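Local coordinates for protein CAMP factor (Mobiluncus curtisii, PDB 6JLC) that is a CAMP factor family toxin that probably forms pores in host cell membranes and takes part in the hemolytic reaction, at residues Val79-Thr84 with Thr108-Arg113. Numbering follows the deposited sequence.
Sequences VEIGLT and TRAIMR
Ile81 reaches Ala110 and Ile111 because its CG1 branch stands anti to its carbonyl carbon (chi1 -67°) and is then extended (chi2 166°). This carries CD1 out from helix 68-91 to helix 97-114. Ile111 has nearly the same torsions, yet the two isoleucine side chains cross at about a right angle. CD1 of Ile81 rests 4.0 Å from CB of Ala110. It lies equally far, 4.0 Å, from CG1 of Ile111, so the end of Ile81 meets the middle of the Ile111 side chain, not its tip. CG1 of Ile81 also touches the Ala110 methyl. CA of Ile81 and CA of Ala110 are 7.4 Å apart, the nearest such pair of the two segments. Leu44 of helix 41-59 touches both isoleucines, and Leu131 of helix 121-139 packs on Ile81. The contact therefore belongs to the buried core of a helical bundle. Thr84 OG1 donates a hydrogen bond to Glu80 O at 2.7 Å from above the carbonyl plane, and Thr84 N reaches that oxygen from the opposite face. Glu80 itself forms a salt bridge with Arg132. The direct contact is small and purely apolar; neighbouring helices help bury its three residues, so the packing rests on van der Waals contact and exclusion of water.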
loop_
_atom_site.group_PDB
_atom_site.type_symbol
_atom_site.label_atom_id
_atom_site.label_comp_id
_atom_site.label_asym_id
_atom_site.label_seq_id
_atom_site.Cartn_x
_atom_site.Cartn_y
_atom_site.Cartn_z
ATOM N N VAL A 79 -7.210 6.411 10.652
ATOM C CA VAL A 79 -5.949 7.106 10.402
ATOM C C VAL A 79 -4.775 6.192 10.717
ATOM O O VAL A 79 -3.794 6.127 9.968
ATOM C CB VAL A 79 -5.894 8.414 11.213
ATOM C CG1 VAL A 79 -4.480 8.986 11.246
ATOM C CG2 VAL A 79 -6.902 9.414 10.640
ATOM N N GLU A 80 -4.877 5.447 11.821
ATOM C CA GLU A 80 -3.799 4.555 12.229
ATOM C C GLU A 80 -3.607 3.423 11.234
ATOM O O GLU A 80 -2.471 2.998 10.988
ATOM C CB GLU A 80 -4.093 3.974 13.612
ATOM C CG GLU A 80 -2.851 3.373 14.277
ATOM C CD GLU A 80 -1.864 4.455 14.680
ATOM O OE1 GLU A 80 -2.323 5.579 14.974
ATOM O OE2 GLU A 80 -0.643 4.186 14.717
ATOM N N ILE A 81 -4.706 2.884 10.702
ATOM C CA ILE A 81 -4.586 1.850 9.681
ATOM C C ILE A 81 -3.825 2.399 8.483
ATOM O O ILE A 81 -2.910 1.755 7.950
ATOM C CB ILE A 81 -5.975 1.333 9.274
ATOM C CG1 ILE A 81 -6.635 0.567 10.439
ATOM C CG2 ILE A 81 -5.859 0.429 8.052
ATOM C CD1 ILE A 81 -8.100 0.337 10.217
ATOM N N GLY A 82 -4.179 3.609 8.045
ATOM C CA GLY A 82 -3.435 4.240 6.962
ATOM C C GLY A 82 -1.953 4.387 7.275
ATOM O O GLY A 82 -1.095 4.028 6.463
ATOM N N LEU A 83 -1.640 4.918 8.463
ATOM C CA LEU A 83 -0.237 5.101 8.830
ATOM C C LEU A 83 0.506 3.776 8.852
ATOM O O LEU A 83 1.670 3.700 8.433
ATOM C CB LEU A 83 -0.119 5.771 10.199
ATOM C CG LEU A 83 -0.661 7.180 10.370
ATOM C CD1 LEU A 83 -0.640 7.566 11.855
ATOM C CD2 LEU A 83 0.162 8.156 9.520
ATOM N N THR A 84 -0.142 2.728 9.368
ATOM C CA THR A 84 0.536 1.448 9.545
ATOM C C THR A 84 0.872 0.817 8.198
ATOM O O THR A 84 1.984 0.309 7.990
ATOM C CB THR A 84 -0.346 0.508 10.386
ATOM O OG1 THR A 84 -0.637 1.128 11.652
ATOM C CG2 THR A 84 0.378 -0.807 10.640
ATOM N N THR A 108 -6.211 -6.462 9.467
ATOM C CA THR A 108 -7.526 -7.038 9.194
ATOM C C THR A 108 -8.423 -6.966 10.429
ATOM O O THR A 108 -9.593 -6.577 10.336
ATOM C CB THR A 108 -7.385 -8.490 8.713
ATOM O OG1 THR A 108 -6.688 -8.510 7.456
ATOM C CG2 THR A 108 -8.756 -9.139 8.541
ATOM N N ARG A 109 -7.883 -7.338 11.597
ATOM C CA ARG A 109 -8.665 -7.259 12.829
ATOM C C ARG A 109 -9.119 -5.834 13.097
ATOM O O ARG A 109 -10.253 -5.613 13.528
ATOM C CB ARG A 109 -7.851 -7.775 14.020
ATOM C CG ARG A 109 -7.627 -9.282 14.027
ATOM C CD ARG A 109 -7.005 -9.722 15.363
ATOM N NE ARG A 109 -7.864 -9.406 16.504
ATOM C CZ ARG A 109 -7.477 -8.731 17.586
ATOM N NH1 ARG A 109 -6.231 -8.281 17.695
ATOM N NH2 ARG A 109 -8.343 -8.508 18.565
ATOM N N ALA A 110 -8.235 -4.854 12.854
ATOM C CA ALA A 110 -8.590 -3.448 13.054
ATOM C C ALA A 110 -9.717 -3.025 12.118
ATOM O O ALA A 110 -10.630 -2.290 12.522
ATOM C CB ALA A 110 -7.367 -2.550 12.843
ATOM N N ILE A 111 -9.674 -3.479 10.860
ATOM C CA ILE A 111 -10.747 -3.141 9.917
ATOM C C ILE A 111 -12.058 -3.780 10.353
ATOM O O ILE A 111 -13.132 -3.162 10.277
ATOM C CB ILE A 111 -10.377 -3.576 8.488
ATOM C CG1 ILE A 111 -9.213 -2.736 7.950
ATOM C CG2 ILE A 111 -11.595 -3.435 7.560
ATOM C CD1 ILE A 111 -8.589 -3.314 6.685
ATOM N N MET A 112 -12.007 -5.053 10.752
ATOM C CA MET A 112 -13.230 -5.707 11.213
ATOM C C MET A 112 -13.824 -4.965 12.407
ATOM O O MET A 112 -15.044 -4.772 12.483
ATOM C CB MET A 112 -12.957 -7.175 11.565
ATOM C CG MET A 112 -12.445 -8.020 10.402
ATOM S SD MET A 112 -13.585 -8.011 8.995
ATOM C CE MET A 112 -15.001 -8.860 9.697
ATOM N N ARG A 113 -12.973 -4.511 13.331
ATOM C CA ARG A 113 -13.476 -3.791 14.501
ATOM C C ARG A 113 -14.046 -2.430 14.117
ATOM O O ARG A 113 -15.123 -2.047 14.581
ATOM C CB ARG A 113 -12.370 -3.630 15.548
ATOM C CG ARG A 113 -12.870 -3.215 16.938
ATOM C CD ARG A 113 -13.815 -4.260 17.520
ATOM N NE ARG A 113 -13.061 -5.417 18.013
ATOM C CZ ARG A 113 -13.599 -6.549 18.471
ATOM N NH1 ARG A 113 -14.921 -6.709 18.511
ATOM N NH2 ARG A 113 -12.802 -7.537 18.887
#